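Local atomic coordinates of nickel-dependent hydrogenase large subunit (Allochromatium vinosum, PDB entry 3MYR), a protein that catalyses the oxidation of molecular hydrogen with transfer of its electrons to an acceptor, as the nickel-iron-bearing large subunit of a heterodimeric, membrane-bound hydrogenase. Residues B[115-120]-B[262-267]; B[176-181]-B[269-274]; B[205-210]-B[232-237]. One frame throughout, in Å; residues are numbered along the deposited sequence.

How the contacts relate
Following the chain from the N terminus, 115-120 comes first, leading into helix 119-122, and contact 1 closes a long, largely helical loop when 262-267 returns to it at the end of helix 236-265. Segment 176-181 lies within that loop but pairs with 269-274, beyond its close, so contacts 1 and 2 cross; they touch, their centres about 7 Å apart. Contact 2 ties the loop before helix 181-201 to the turn after helix 236-265. Contact 3 is the short one: 205-210 meets 232-237 across a linker without helix or strand, and both larger loops enclose it. Helix 236-265 is shared by contacts 1 and 3, which lie toward its two ends with their centres about 39 Å apart.

Contact 1. Residues B[115-120]-B[262-267]; sequences DWVDVV and LAIAGF
W116 and I264 bring the two backbones closest, their CA atoms 7.9 Å apart, where the segment leading to D118 passes the C-terminal part of helix 236-265. The contact is small, buried and wholly apolar, and one residue carries the helix side of it. I264 reaches over with both branches: the methyl CG2 rests against CB of W116 at 4.1 Å, while the end of the longer arm, CD1, lies 4.3 Å from CG2 of V117. With CG1 turned beside the backbone N (chi1 -73°), CG2 is left anti to that N, and the two branches fan out to neighbouring residues of the segment. W116 offers I264 the root of its side chain, and the indole is engaged elsewhere: it makes edge-to-face contacts with H112, Y268 and W271, and CB of D115 sits above one face, 4.1 Å from the plane and toward the rim. Past I264 the chain makes one further turn, with F267 N bonded to I264 O at 3.0 Å. At the other end of the segment D118 is the N-cap of helix 119-122, its OD1 accepting a weak, bent bond from V120 N at 3.0 Å. A salt bridge from D115 to R12 and a hydrogen bond to H550 anchor the start of the segment. V117 packs on helix 181-201, D115 and W116 on helix 543-551, and L262 and A265 on helix 403-416, so the contact sits amid several helices of the large subunit.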
ATOM      1  N   ASP B 115       3.132 -12.488  14.100  1.00 22.61           N
ATOM      2  CA  ASP B 115       4.456 -12.622  14.719  1.00 23.19           C
ATOM      3  C   ASP B 115       4.409 -12.753  16.243  1.00 22.38           C
ATOM      4  O   ASP B 115       5.400 -13.158  16.865  1.00 24.60           O
ATOM      5  CB  ASP B 115       5.419 -11.456  14.392  1.00 22.32           C
ATOM      6  CG  ASP B 115       5.711 -11.311  12.876  1.00 27.35           C
ATOM      7  OD1 ASP B 115       6.209 -10.217  12.424  1.00 24.35           O
ATOM      8  OD2 ASP B 115       5.374 -12.253  12.130  1.00 23.95           O
ATOM      9  N   TRP B 116       3.335 -12.312  16.857  1.00 22.22           N
ATOM     10  CA  TRP B 116       3.315 -12.121  18.312  1.00 22.20           C
ATOM     11  C   TRP B 116       2.208 -12.985  18.887  1.00 22.04           C
ATOM     12  O   TRP B 116       2.159 -13.179  20.106  1.00 23.28           O
ATOM     13  CB  TRP B 116       2.982 -10.658  18.695  1.00 22.98           C
ATOM     14  CG  TRP B 116       3.804  -9.622  18.040  1.00 28.52           C
ATOM     15  CD1 TRP B 116       3.469  -8.860  16.933  1.00 29.99           C
ATOM     16  CD2 TRP B 116       5.143  -9.246  18.399  1.00 31.47           C
ATOM     17  NE1 TRP B 116       4.512  -8.024  16.624  1.00 31.85           N
ATOM     18  CE2 TRP B 116       5.554  -8.250  17.486  1.00 32.45           C
ATOM     19  CE3 TRP B 116       6.033  -9.659  19.414  1.00 30.17           C
ATOM     20  CZ2 TRP B 116       6.831  -7.640  17.559  1.00 36.01           C
ATOM     21  CZ3 TRP B 116       7.296  -9.076  19.478  1.00 36.99           C
ATOM     22  CH2 TRP B 116       7.690  -8.081  18.543  1.00 38.35           C
ATOM     23  N   VAL B 117       1.224 -13.324  18.036  1.00 21.98           N
ATOM     24  CA  VAL B 117      -0.006 -14.015  18.439  1.00 20.49           C
ATOM     25  C   VAL B 117       0.019 -15.432  17.877  1.00 22.49           C
ATOM     26  O   VAL B 117       0.242 -15.628  16.670  1.00 21.47           O
ATOM     27  CB  VAL B 117      -1.242 -13.280  17.868  1.00 22.03           C
ATOM     28  CG1 VAL B 117      -2.510 -14.130  17.968  1.00 16.21           C
ATOM     29  CG2 VAL B 117      -1.416 -11.902  18.557  1.00 17.80           C
ATOM     30  N   ASP B 118      -0.153 -16.416  18.752  1.00 22.65           N
ATOM     31  CA  ASP B 118      -0.173 -17.825  18.350  1.00 22.26           C
ATOM     32  C   ASP B 118      -1.633 -18.289  18.153  1.00 23.12           C
ATOM     33  O   ASP B 118      -2.399 -18.458  19.101  1.00 23.98           O
ATOM     34  CB  ASP B 118       0.550 -18.639  19.428  1.00 22.46           C
ATOM     35  CG  ASP B 118       0.708 -20.126  19.062  1.00 26.05           C
ATOM     36  OD1 ASP B 118      -0.084 -20.634  18.245  1.00 25.75           O
ATOM     37  OD2 ASP B 118       1.573 -20.805  19.671  1.00 24.50           O
ATOM     38  N   VAL B 119      -2.019 -18.522  16.922  1.00 21.23           N
ATOM     39  CA  VAL B 119      -3.391 -18.862  16.650  1.00 24.83           C
ATOM     40  C   VAL B 119      -3.797 -20.239  17.174  1.00 25.80           C
ATOM     41  O   VAL B 119      -4.938 -20.428  17.565  1.00 23.99           O
ATOM     42  CB  VAL B 119      -3.622 -18.828  15.119  1.00 26.34           C
ATOM     43  CG1 VAL B 119      -4.999 -19.438  14.823  1.00 34.08           C
ATOM     44  CG2 VAL B 119      -3.590 -17.335  14.684  1.00 22.52           C
ATOM     45  N   VAL B 120      -2.851 -21.178  17.220  1.00 23.97           N
ATOM     46  CA  VAL B 120      -3.172 -22.509  17.781  1.00 26.20           C
ATOM     47  C   VAL B 120      -3.408 -22.457  19.279  1.00 26.38           C
ATOM     48  O   VAL B 120      -4.365 -23.086  19.822  1.00 27.38           O
ATOM     49  CB  VAL B 120      -2.079 -23.558  17.419  1.00 26.83           C
ATOM     50  CG1 VAL B 120      -2.320 -24.944  18.159  1.00 26.29           C
ATOM     51  CG2 VAL B 120      -2.096 -23.759  15.874  1.00 27.76           C
ATOM     52  N   LEU B 262      -0.768  -2.043  23.493  1.00 25.02           N
ATOM     53  CA  LEU B 262      -0.185  -1.892  24.823  1.00 28.31           C
ATOM     54  C   LEU B 262      -0.216  -3.188  25.637  1.00 26.47           C
ATOM     55  O   LEU B 262       0.807  -3.531  26.220  1.00 28.53           O
ATOM     56  CB  LEU B 262      -0.799  -0.722  25.639  1.00 27.26           C
ATOM     57  CG  LEU B 262      -0.761   0.672  24.968  1.00 35.36           C
ATOM     58  CD1 LEU B 262      -1.458   1.769  25.854  1.00 40.37           C
ATOM     59  CD2 LEU B 262       0.623   1.114  24.589  1.00 39.31           C
ATOM     60  N   ALA B 263      -1.352  -3.901  25.664  1.00 26.61           N
ATOM     61  CA  ALA B 263      -1.466  -5.165  26.399  1.00 26.26           C
ATOM     62  C   ALA B 263      -0.444  -6.188  25.841  1.00 26.64           C
ATOM     63  O   ALA B 263       0.224  -6.856  26.619  1.00 26.16           O
ATOM     64  CB  ALA B 263      -2.873  -5.754  26.308  1.00 24.32           C
ATOM     65  N   ILE B 264      -0.330  -6.296  24.518  1.00 24.53           N
ATOM     66  CA  ILE B 264       0.632  -7.259  23.891  1.00 23.81           C
ATOM     67  C   ILE B 264       2.097  -6.881  24.164  1.00 24.43           C
ATOM     68  O   ILE B 264       2.896  -7.739  24.582  1.00 24.02           O
ATOM     69  CB  ILE B 264       0.357  -7.450  22.387  1.00 24.41           C
ATOM     70  CG1 ILE B 264      -0.913  -8.295  22.240  1.00 23.39           C
ATOM     71  CG2 ILE B 264       1.513  -8.195  21.648  1.00 19.64           C
ATOM     72  CD1 ILE B 264      -1.526  -8.258  20.834  1.00 23.61           C
ATOM     73  N   ALA B 265       2.410  -5.576  24.095  1.00 22.68           N
ATOM     74  CA  ALA B 265       3.757  -5.094  24.390  1.00 22.47           C
ATOM     75  C   ALA B 265       4.291  -5.545  25.767  1.00 22.20           C
ATOM     76  O   ALA B 265       5.505  -5.750  25.938  1.00 23.77           O
ATOM     77  CB  ALA B 265       3.771  -3.544  24.315  1.00 21.96           C
ATOM     78  N   GLY B 266       3.414  -5.606  26.779  1.00 21.51           N
ATOM     79  CA  GLY B 266       3.799  -5.936  28.140  1.00 21.43           C
ATOM     80  C   GLY B 266       4.490  -7.302  28.209  1.00 23.81           C
ATOM     81  O   GLY B 266       5.265  -7.553  29.144  1.00 25.68           O
ATOM     82  N   PHE B 267       4.222  -8.202  27.244  1.00 22.77           N
ATOM     83  CA  PHE B 267       4.838  -9.549  27.234  1.00 23.30           C
ATOM     84  C   PHE B 267       6.126  -9.602  26.392  1.00 24.35           C
ATOM     85  O   PHE B 267       6.768 -10.629  26.322  1.00 24.54           O
ATOM     86  CB  PHE B 267       3.823 -10.600  26.711  1.00 23.80           C
ATOM     87  CG  PHE B 267       2.690 -10.908  27.716  1.00 26.16           C
ATOM     88  CD1 PHE B 267       1.547 -10.125  27.756  1.00 26.57           C
ATOM     89  CD2 PHE B 267       2.803 -11.981  28.619  1.00 25.04           C
ATOM     90  CE1 PHE B 267       0.512 -10.409  28.678  1.00 26.62           C
ATOM     91  CE2 PHE B 267       1.766 -12.256  29.569  1.00 23.87           C
ATOM     92  CZ  PHE B 267       0.652 -11.464  29.584  1.00 25.72           C
TER

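Contact 2. Residues B[176-181]-B[269-274]; sequences AYRLPP and KDWGER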
ATOM      1  N   ALA B 176       9.283 -18.232  21.064  1.00 24.42           N
ATOM      2  CA  ALA B 176       9.170 -16.764  20.987  1.00 25.86           C
ATOM      3  C   ALA B 176       7.728 -16.289  21.268  1.00 24.29           C
ATOM      4  O   ALA B 176       7.468 -15.111  21.581  1.00 25.08           O
ATOM      5  CB  ALA B 176       9.667 -16.249  19.598  1.00 25.10           C
ATOM      6  N   TYR B 177       6.766 -17.199  21.119  1.00 24.34           N
ATOM      7  CA  TYR B 177       5.348 -16.816  21.433  1.00 24.35           C
ATOM      8  C   TYR B 177       5.089 -16.866  22.930  1.00 23.83           C
ATOM      9  O   TYR B 177       5.343 -17.886  23.550  1.00 26.34           O
ATOM     10  CB  TYR B 177       4.344 -17.725  20.711  1.00 22.16           C
ATOM     11  CG  TYR B 177       4.221 -17.505  19.219  1.00 22.07           C
ATOM     12  CD1 TYR B 177       4.535 -18.532  18.330  1.00 23.13           C
ATOM     13  CD2 TYR B 177       3.660 -16.302  18.706  1.00 24.72           C
ATOM     14  CE1 TYR B 177       4.341 -18.369  16.939  1.00 20.39           C
ATOM     15  CE2 TYR B 177       3.428 -16.118  17.355  1.00 21.89           C
ATOM     16  CZ  TYR B 177       3.773 -17.169  16.466  1.00 22.03           C
ATOM     17  OH  TYR B 177       3.601 -16.950  15.124  1.00 23.11           O
ATOM     18  N   ARG B 178       4.641 -15.763  23.523  1.00 23.21           N
ATOM     19  CA  ARG B 178       4.591 -15.709  24.978  1.00 24.29           C
ATOM     20  C   ARG B 178       3.193 -15.417  25.558  1.00 23.48           C
ATOM     21  O   ARG B 178       2.998 -15.555  26.773  1.00 23.96           O
ATOM     22  CB  ARG B 178       5.606 -14.680  25.522  1.00 25.59           C
ATOM     23  CG  ARG B 178       7.117 -14.779  25.019  1.00 26.48           C
ATOM     24  CD  ARG B 178       7.837 -13.718  25.853  1.00 33.45           C
ATOM     25  NE  ARG B 178       8.909 -12.828  25.354  1.00 37.43           N
ATOM     26  CZ  ARG B 178      10.011 -13.293  24.877  1.00 36.72           C
ATOM     27  NH1 ARG B 178      10.991 -12.497  24.483  1.00 27.38           N
ATOM     28  NH2 ARG B 178      10.065 -14.612  24.691  1.00 54.20           N
ATOM     29  N   LEU B 179       2.259 -14.926  24.734  1.00 21.08           N
ATOM     30  CA  LEU B 179       0.891 -14.602  25.227  1.00 23.35           C
ATOM     31  C   LEU B 179       0.153 -15.815  25.790  1.00 22.45           C
ATOM     32  O   LEU B 179       0.205 -16.901  25.217  1.00 23.84           O
ATOM     33  CB  LEU B 179       0.018 -13.936  24.122  1.00 20.56           C
ATOM     34  CG  LEU B 179       0.562 -12.705  23.417  1.00 21.74           C
ATOM     35  CD1 LEU B 179      -0.489 -12.222  22.314  1.00 20.67           C
ATOM     36  CD2 LEU B 179       0.862 -11.593  24.419  1.00 23.78           C
ATOM     37  N   PRO B 180      -0.633 -15.612  26.832  1.00 23.69           N
ATOM     38  CA  PRO B 180      -1.555 -16.673  27.288  1.00 24.62           C
ATOM     39  C   PRO B 180      -2.657 -16.943  26.219  1.00 25.99           C
ATOM     40  O   PRO B 180      -2.953 -16.075  25.389  1.00 23.42           O
ATOM     41  CB  PRO B 180      -2.206 -16.074  28.569  1.00 24.39           C
ATOM     42  CG  PRO B 180      -2.190 -14.559  28.304  1.00 23.68           C
ATOM     43  CD  PRO B 180      -0.878 -14.311  27.490  1.00 23.73           C
ATOM     44  N   PRO B 181      -3.221 -18.171  26.209  1.00 26.20           N
ATOM     45  CA  PRO B 181      -4.334 -18.522  25.274  1.00 23.73           C
ATOM     46  C   PRO B 181      -5.404 -17.422  25.146  1.00 24.16           C
ATOM     47  O   PRO B 181      -5.781 -17.078  24.015  1.00 22.72           O
ATOM     48  CB  PRO B 181      -4.951 -19.750  25.918  1.00 24.88           C
ATOM     49  CG  PRO B 181      -3.692 -20.508  26.563  1.00 26.68           C
ATOM     50  CD  PRO B 181      -2.858 -19.275  27.131  1.00 26.27           C
ATOM     51  N   LYS B 269       8.810  -6.932  26.264  1.00 25.36           N
ATOM     52  CA  LYS B 269       9.461  -5.709  26.643  1.00 25.40           C
ATOM     53  C   LYS B 269      10.914  -5.817  26.236  1.00 26.60           C
ATOM     54  O   LYS B 269      11.513  -4.792  25.910  1.00 25.45           O
ATOM     55  CB  LYS B 269       9.382  -5.505  28.165  1.00 25.23           C
ATOM     56  CG  LYS B 269       8.000  -4.949  28.652  1.00 26.37           C
ATOM     57  CD  LYS B 269       7.990  -5.022  30.220  1.00 30.96           C
ATOM     58  CE  LYS B 269       6.653  -4.622  30.780  1.00 29.25           C
ATOM     59  NZ  LYS B 269       6.727  -4.289  32.246  1.00 30.26           N
ATOM     60  N   ASP B 270      11.467  -7.031  26.207  1.00 25.43           N
ATOM     61  CA  ASP B 270      12.851  -7.218  25.714  1.00 27.07           C
ATOM     62  C   ASP B 270      12.985  -6.858  24.192  1.00 25.39           C
ATOM     63  O   ASP B 270      14.093  -6.563  23.709  1.00 25.96           O
ATOM     64  CB  ASP B 270      13.359  -8.654  25.953  1.00 25.27           C
ATOM     65  CG  ASP B 270      12.478  -9.695  25.265  1.00 31.69           C
ATOM     66  OD1 ASP B 270      12.984 -10.501  24.444  1.00 30.23           O
ATOM     67  OD2 ASP B 270      11.240  -9.668  25.486  1.00 35.48           O
ATOM     68  N   TRP B 271      11.869  -6.774  23.469  1.00 24.71           N
ATOM     69  CA  TRP B 271      11.909  -6.336  22.051  1.00 23.65           C
ATOM     70  C   TRP B 271      12.054  -4.824  22.021  1.00 24.18           C
ATOM     71  O   TRP B 271      12.092  -4.206  20.949  1.00 23.18           O
ATOM     72  CB  TRP B 271      10.659  -6.845  21.260  1.00 23.00           C
ATOM     73  CG  TRP B 271      10.902  -8.304  20.923  1.00 23.69           C
ATOM     74  CD1 TRP B 271      10.749  -9.372  21.764  1.00 26.25           C
ATOM     75  CD2 TRP B 271      11.526  -8.810  19.734  1.00 23.96           C
ATOM     76  NE1 TRP B 271      11.191 -10.529  21.149  1.00 24.73           N
ATOM     77  CE2 TRP B 271      11.671 -10.225  19.908  1.00 26.22           C
ATOM     78  CE3 TRP B 271      11.962  -8.210  18.522  1.00 19.76           C
ATOM     79  CZ2 TRP B 271      12.279 -11.054  18.939  1.00 24.85           C
ATOM     80  CZ3 TRP B 271      12.470  -9.022  17.532  1.00 22.68           C
ATOM     81  CH2 TRP B 271      12.666 -10.445  17.756  1.00 24.30           C
ATOM     82  N   GLY B 272      12.087  -4.236  23.207  1.00 22.50           N
ATOM     83  CA  GLY B 272      12.430  -2.816  23.327  1.00 24.35           C
ATOM     84  C   GLY B 272      13.948  -2.659  23.403  1.00 24.53           C
ATOM     85  O   GLY B 272      14.450  -1.551  23.569  1.00 22.85           O
ATOM     86  N   GLU B 273      14.701  -3.743  23.198  1.00 25.58           N
ATOM     87  CA  GLU B 273      16.161  -3.663  23.322  1.00 25.52           C
ATOM     88  C   GLU B 273      16.855  -4.118  22.080  1.00 25.78           C
ATOM     89  O   GLU B 273      18.105  -4.307  22.094  1.00 28.25           O
ATOM     90  CB  GLU B 273      16.669  -4.508  24.521  1.00 26.29           C
ATOM     91  CG  GLU B 273      16.009  -4.081  25.867  1.00 33.36           C
ATOM     92  CD  GLU B 273      16.442  -4.994  27.035  1.00 42.02           C
ATOM     93  OE1 GLU B 273      17.676  -5.181  27.164  1.00 46.90           O
ATOM     94  OE2 GLU B 273      15.562  -5.495  27.815  1.00 39.29           O
ATOM     95  N   ARG B 274      16.105  -4.345  21.011  1.00 21.98           N
ATOM     96  CA  ARG B 274      16.752  -4.731  19.776  1.00 24.38           C
ATOM     97  C   ARG B 274      16.065  -4.058  18.607  1.00 21.92           C
ATOM     98  O   ARG B 274      14.909  -3.628  18.740  1.00 23.12           O
ATOM     99  CB  ARG B 274      16.772  -6.296  19.602  1.00 22.75           C
ATOM    100  CG  ARG B 274      15.428  -6.988  19.551  1.00 23.22           C
ATOM    101  CD  ARG B 274      15.553  -8.546  19.484  1.00 27.56           C
ATOM    102  NE  ARG B 274      16.260  -9.049  20.669  1.00 31.60           N
ATOM    103  CZ  ARG B 274      15.626  -9.417  21.786  1.00 35.65           C
ATOM    104  NH1 ARG B 274      14.269  -9.448  21.832  1.00 30.69           N
ATOM    105  NH2 ARG B 274      16.323  -9.817  22.826  1.00 33.08           N
TER
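A salt-bridge network of R178, D270 and R274 ties the loop ahead of helix 181-201 to the short 3-10 segment starting at K269, which follows helix 236-265. At its centre is the carboxylate of D270, gripped by an arginine from each segment. R178 and D270 extend toward each other from opposite directions, and a single nitrogen does the work: the two carboxylate oxygens fork around R178 NH1, which stands 2.8 Å from D270 OD1 and 3.0 Å from D270 OD2. OD2 takes a hydrogen bond from it on the syn side. Guanidinium and carboxylate are not coplanar, their planes standing 37° apart, but OD1 lies at the edge of the guanidinium and OD2 close to its plane. The CG of D270 sits between the backbone N and the carbonyl carbon (chi1 59°), the rotation that brings the carboxylate to R178 NH1 in this model. R274, from the same segment, approaches differently: its NH1 donates to D270 OD1 at 3.1 Å along a nearly straight path (173°), in its own guanidinium plane but from above the plane of the carboxylate. The two positive groups share one acid, which would probably stay ionised between them. The backbone of the turn closes through G272 N to K269 O at 2.8 Å. R178 is further steadied by its backbone N, which donates to Y268 OH, and by a weak bond from NE to F267 O, while R274 NE reaches N533 O. W271 flanks the network and meets both arginines: R178 NH1 comes to the indole edge, 3.9 Å from W271 NE1, whereas R274 NH1 sits over one face of the ring toward its rim, 3.2 Å above the plane.

Contact 3. Residues B[205-210]-B[232-237]; sequences HAIFGG and SALNAK
L234 reaches I207 and F208 by turning CG beside its backbone N (chi1 -84°), and its two methyls meet neighbouring residues of the last turn of helix 203-209. The contact closes the long irregular loop between helix 203-209 and helix 236-265, the chain returning just before the second helix, with N235 at the N-cap. CD1 of L234 lies 3.8 Å from CG2 of I207, the branch that stands anti to the backbone N of the isoleucine. The other methyl meets F208, whose side chain runs at about a right angle to that of L234; the CB of F208 starts away from the linker, but the ring comes back to it. An alanine in place of L234 would lack CG and both methyls and would probably open a gap against I207 and F208, weakening the hold of the linker on the helix. Next to the contact is the small subunit: I207 packs on T237 of that chain, and S232 OG is hydrogen-bonded to Y189 OH of the same chain. On the phenylalanine, L234 CD2 sits obliquely to the ring, 3.9 Å from F208 CE1 and 4.0 Å from F208 CD1.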
ATOM      1  N   HIS B 205     -12.519   7.390   1.508  1.00 19.67           N
ATOM      2  CA  HIS B 205     -11.896   7.741   0.230  1.00 19.87           C
ATOM      3  C   HIS B 205     -12.866   7.668  -0.990  1.00 20.86           C
ATOM      4  O   HIS B 205     -12.707   8.435  -1.959  1.00 21.85           O
ATOM      5  CB  HIS B 205     -10.702   6.823  -0.057  1.00 19.96           C
ATOM      6  CG  HIS B 205      -9.520   7.118   0.801  1.00 23.80           C
ATOM      7  ND1 HIS B 205      -8.348   6.379   0.744  1.00 23.28           N
ATOM      8  CD2 HIS B 205      -9.301   8.124   1.694  1.00 16.93           C
ATOM      9  CE1 HIS B 205      -7.444   6.955   1.516  1.00 26.38           C
ATOM     10  NE2 HIS B 205      -8.001   7.998   2.120  1.00 22.81           N
ATOM     11  N   ALA B 206     -13.889   6.825  -0.923  1.00 17.48           N
ATOM     12  CA  ALA B 206     -14.765   6.709  -2.100  1.00 18.98           C
ATOM     13  C   ALA B 206     -15.642   7.959  -2.207  1.00 18.00           C
ATOM     14  O   ALA B 206     -15.870   8.483  -3.295  1.00 18.72           O
ATOM     15  CB  ALA B 206     -15.622   5.435  -1.993  1.00 17.32           C
ATOM     16  N   ILE B 207     -16.038   8.507  -1.060  1.00 18.02           N
ATOM     17  CA  ILE B 207     -16.839   9.716  -1.099  1.00 19.80           C
ATOM     18  C   ILE B 207     -16.107  10.914  -1.772  1.00 20.27           C
ATOM     19  O   ILE B 207     -16.613  11.500  -2.707  1.00 18.90           O
ATOM     20  CB  ILE B 207     -17.390  10.083   0.287  1.00 20.19           C
ATOM     21  CG1 ILE B 207     -18.391   9.020   0.741  1.00 16.25           C
ATOM     22  CG2 ILE B 207     -18.040  11.546   0.285  1.00 20.16           C
ATOM     23  CD1 ILE B 207     -18.822   9.187   2.270  1.00 18.32           C
ATOM     24  N   PHE B 208     -14.872  11.135  -1.403  1.00 20.79           N
ATOM     25  CA  PHE B 208     -14.125  12.275  -1.898  1.00 20.01           C
ATOM     26  C   PHE B 208     -13.377  11.886  -3.172  1.00 21.02           C
ATOM     27  O   PHE B 208     -13.173  12.722  -4.026  1.00 18.96           O
ATOM     28  CB  PHE B 208     -13.096  12.607  -0.827  1.00 20.05           C
ATOM     29  CG  PHE B 208     -13.710  13.330   0.361  1.00 19.63           C
ATOM     30  CD1 PHE B 208     -14.299  14.592   0.177  1.00 17.05           C
ATOM     31  CD2 PHE B 208     -13.686  12.770   1.625  1.00 18.59           C
ATOM     32  CE1 PHE B 208     -14.866  15.314   1.282  1.00 18.16           C
ATOM     33  CE2 PHE B 208     -14.240  13.467   2.738  1.00 21.02           C
ATOM     34  CZ  PHE B 208     -14.835  14.753   2.551  1.00 20.92           C
ATOM     35  N   GLY B 209     -12.980  10.607  -3.291  1.00 17.66           N
ATOM     36  CA  GLY B 209     -12.035  10.259  -4.323  1.00 17.08           C
ATOM     37  C   GLY B 209     -12.627   9.295  -5.322  1.00 18.13           C
ATOM     38  O   GLY B 209     -11.909   8.855  -6.208  1.00 16.82           O
ATOM     39  N   GLY B 210     -13.901   8.875  -5.116  1.00 17.18           N
ATOM     40  CA  GLY B 210     -14.568   8.026  -6.114  1.00 16.40           C
ATOM     41  C   GLY B 210     -14.392   6.529  -5.870  1.00 17.80           C
ATOM     42  O   GLY B 210     -15.261   5.757  -6.216  1.00 17.44           O
ATOM     43  N   SER B 232     -25.263  16.105  -7.414  1.00 21.00           N
ATOM     44  CA  SER B 232     -24.034  15.473  -7.969  1.00 20.26           C
ATOM     45  C   SER B 232     -22.741  16.105  -7.411  1.00 22.84           C
ATOM     46  O   SER B 232     -21.717  16.341  -8.180  1.00 26.70           O
ATOM     47  CB  SER B 232     -23.990  15.657  -9.482  1.00 19.27           C
ATOM     48  OG  SER B 232     -22.782  15.064 -10.008  1.00 23.20           O
ATOM     49  N   ALA B 233     -22.829  16.590  -6.184  1.00 21.28           N
ATOM     50  CA  ALA B 233     -21.713  17.255  -5.521  1.00 21.75           C
ATOM     51  C   ALA B 233     -21.755  16.915  -4.029  1.00 21.79           C
ATOM     52  O   ALA B 233     -22.729  16.399  -3.530  1.00 21.53           O
ATOM     53  CB  ALA B 233     -21.816  18.793  -5.678  1.00 20.02           C
ATOM     54  N   LEU B 234     -20.705  17.276  -3.308  1.00 23.81           N
ATOM     55  CA  LEU B 234     -20.712  17.101  -1.844  1.00 24.09           C
ATOM     56  C   LEU B 234     -21.730  18.061  -1.277  1.00 24.06           C
ATOM     57  O   LEU B 234     -21.650  19.266  -1.559  1.00 24.09           O
ATOM     58  CB  LEU B 234     -19.376  17.480  -1.296  1.00 23.93           C
ATOM     59  CG  LEU B 234     -18.227  16.493  -1.272  1.00 29.11           C
ATOM     60  CD1 LEU B 234     -18.469  14.934  -1.450  1.00 28.82           C
ATOM     61  CD2 LEU B 234     -16.826  17.027  -1.647  1.00 27.02           C
ATOM     62  N   ASN B 235     -22.678  17.543  -0.496  1.00 22.44           N
ATOM     63  CA  ASN B 235     -23.795  18.320   0.037  1.00 21.87           C
ATOM     64  C   ASN B 235     -24.008  17.832   1.500  1.00 23.33           C
ATOM     65  O   ASN B 235     -23.137  17.089   2.053  1.00 23.35           O
ATOM     66  CB  ASN B 235     -25.054  18.161  -0.836  1.00 20.31           C
ATOM     67  CG  ASN B 235     -25.459  16.699  -1.035  1.00 25.70           C
ATOM     68  OD1 ASN B 235     -26.038  16.317  -2.065  1.00 32.32           O
ATOM     69  ND2 ASN B 235     -25.104  15.877  -0.085  1.00 18.52           N
ATOM     70  N   ALA B 236     -25.075  18.269   2.168  1.00 21.52           N
ATOM     71  CA  ALA B 236     -25.245  17.932   3.606  1.00 23.69           C
ATOM     72  C   ALA B 236     -25.343  16.422   3.849  1.00 22.26           C
ATOM     73  O   ALA B 236     -24.789  15.902   4.818  1.00 23.60           O
ATOM     74  CB  ALA B 236     -26.489  18.629   4.184  1.00 23.02           C
ATOM     75  N   LYS B 237     -26.049  15.735   2.953  1.00 22.55           N
ATOM     76  CA  LYS B 237     -26.168  14.291   2.990  1.00 21.73           C
ATOM     77  C   LYS B 237     -24.824  13.617   2.887  1.00 21.74           C
ATOM     78  O   LYS B 237     -24.471  12.784   3.744  1.00 22.69           O
ATOM     79  CB  LYS B 237     -27.078  13.817   1.868  1.00 22.08           C
ATOM     80  CG  LYS B 237     -27.389  12.307   1.968  1.00 22.55           C
ATOM     81  CD  LYS B 237     -26.412  11.475   1.113  1.00 18.29           C
ATOM     82  CE  LYS B 237     -26.820   9.974   0.875  1.00 17.97           C
ATOM     83  NZ  LYS B 237     -25.706   9.290   0.066  1.00 23.17           N
TER